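Local coordinates for protein prolyl oligopeptidase (Novosphingobium capsulatum, PDB 1YR2) that probably cleaves oligopeptides on the carboxyl side of proline, and far less readily of alanine, as a serine peptidase of the S9A family, at residues P475-R480 with F520-L525. Sequence-based numbering, arbitrary orientation.
Sequences PMFIVR and FALANL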
# COMPACT_ATOMS: atom_id res chain seq x y z
N PRO A 475 -3.50 13.81 12.48
CA PRO A 475 -2.30 13.02 12.78
C PRO A 475 -1.13 13.33 11.83
O PRO A 475 -1.29 13.62 10.65
CB PRO A 475 -2.77 11.56 12.60
CG PRO A 475 -4.24 11.60 12.32
CD PRO A 475 -4.54 13.02 11.80
N MET A 476 0.06 13.29 12.39
CA MET A 476 1.29 13.35 11.61
C MET A 476 2.33 12.40 12.18
O MET A 476 2.51 12.32 13.40
CB MET A 476 1.85 14.77 11.58
CG MET A 476 3.18 14.91 10.85
SD MET A 476 3.51 16.64 10.43
CE MET A 476 3.31 17.44 11.99
N PHE A 477 3.04 11.70 11.28
CA PHE A 477 4.17 10.83 11.60
C PHE A 477 5.43 11.63 11.40
O PHE A 477 5.53 12.45 10.47
CB PHE A 477 4.27 9.63 10.65
CG PHE A 477 3.13 8.67 10.72
CD1 PHE A 477 2.87 7.97 11.87
CD2 PHE A 477 2.28 8.50 9.63
CE1 PHE A 477 1.78 7.12 11.96
CE2 PHE A 477 1.20 7.62 9.71
CZ PHE A 477 0.97 6.93 10.88
N ILE A 478 6.38 11.46 12.30
CA ILE A 478 7.71 12.09 12.19
C ILE A 478 8.73 10.99 12.38
O ILE A 478 8.67 10.25 13.39
CB ILE A 478 7.84 13.14 13.31
CG1 ILE A 478 6.83 14.25 13.11
CG2 ILE A 478 9.25 13.78 13.28
CD1 ILE A 478 6.61 15.03 14.35
N VAL A 479 9.67 10.86 11.45
CA VAL A 479 10.55 9.72 11.42
C VAL A 479 11.95 10.25 11.33
O VAL A 479 12.27 11.03 10.45
CB VAL A 479 10.29 8.86 10.16
CG1 VAL A 479 11.11 7.58 10.25
CG2 VAL A 479 8.83 8.52 10.05
N ARG A 480 12.78 9.84 12.26
CA ARG A 480 14.15 10.36 12.34
C ARG A 480 15.10 9.30 12.81
O ARG A 480 14.75 8.47 13.67
CB ARG A 480 14.21 11.48 13.35
CG ARG A 480 13.60 12.77 12.86
CD ARG A 480 13.48 13.85 13.91
NE ARG A 480 12.52 13.51 14.96
CZ ARG A 480 12.12 14.38 15.87
NH1 ARG A 480 12.60 15.61 15.86
NH2 ARG A 480 11.26 14.02 16.82
N PHE A 520 11.82 13.10 8.27
CA PHE A 520 10.69 12.84 7.41
C PHE A 520 9.40 13.00 8.22
O PHE A 520 9.29 12.57 9.38
CB PHE A 520 10.81 11.47 6.77
CG PHE A 520 9.59 11.04 6.00
CD1 PHE A 520 9.29 11.62 4.78
CD2 PHE A 520 8.73 10.10 6.51
CE1 PHE A 520 8.19 11.21 4.04
CE2 PHE A 520 7.59 9.70 5.80
CZ PHE A 520 7.32 10.28 4.55
N ALA A 521 8.44 13.68 7.59
CA ALA A 521 7.12 13.89 8.18
C ALA A 521 6.07 13.62 7.15
O ALA A 521 6.23 13.92 5.97
CB ALA A 521 7.05 15.30 8.68
N LEU A 522 4.98 13.00 7.57
CA LEU A 522 3.87 12.70 6.70
C LEU A 522 2.60 13.03 7.46
O LEU A 522 2.38 12.52 8.56
CB LEU A 522 3.88 11.22 6.31
CG LEU A 522 2.78 10.75 5.33
CD1 LEU A 522 3.17 9.50 4.62
CD2 LEU A 522 1.44 10.50 6.03
N ALA A 523 1.79 13.91 6.89
CA ALA A 523 0.52 14.35 7.52
C ALA A 523 -0.67 13.63 6.91
O ALA A 523 -0.78 13.53 5.69
CB ALA A 523 0.37 15.84 7.36
N ASN A 524 -1.55 13.13 7.75
CA ASN A 524 -2.73 12.36 7.35
C ASN A 524 -3.89 13.35 7.18
O ASN A 524 -4.86 13.36 7.93
CB ASN A 524 -3.05 11.31 8.40
CG ASN A 524 -2.03 10.20 8.45
OD1 ASN A 524 -1.16 10.18 9.35
ND2 ASN A 524 -2.04 9.33 7.40
N LEU A 525 -3.75 14.17 6.16
CA LEU A 525 -4.66 15.26 5.86
C LEU A 525 -6.09 14.77 5.64
O LEU A 525 -6.32 13.63 5.17
CB LEU A 525 -4.18 15.94 4.59
CG LEU A 525 -2.73 16.40 4.54
CD1 LEU A 525 -2.39 16.87 3.14
CD2 LEU A 525 -2.44 17.46 5.47
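F477 and L522 form a hydrogen-bonded antiparallel pair, with F477 N to L522 O at 2.9 Å and L522 N to F477 O at 3.0 Å. V479 and F520 repeat the pattern, V479 N reaching F520 O at 2.7 Å. Past the strand end, N524 N still donates to P475 O. In the non-hydrogen-bonded pairs between, CA-H...O contacts fill in, A521 CA lying 3.1 Å from F477 O. These strands belong to the mixed sheet of the α/β-hydrolase domain: 473-481 and 519-523 run antiparallel, and beyond 519-523 the sheet continues in parallel strands from 490-493 onward. Side chains pack on both faces. Alongside A521 and A523 on one face lies M476, whose CG, anti to the backbone N (chi1 177°), comes 3.4 Å from L522 O, with SD 4.2 Å from A521 CB; W557 and L558 of helix 544-560 pack on M476. On the other, V479 CG2 meets the F520 ring at its edge, 3.9 Å from CD2, while F510 stacks on that ring. F477 CD2 touches L522 CD2, and CE2 approaches N524 OD1 at 3.5 Å, ring and amide planes 85° apart. Cutting F477 back to an alanine is likely to open a gap beside L522 and leave the N524 amide oxygen without its aromatic neighbour. The amide's ND2 is held by E530 and the carbonyl of L502, which fixes how the group is turned.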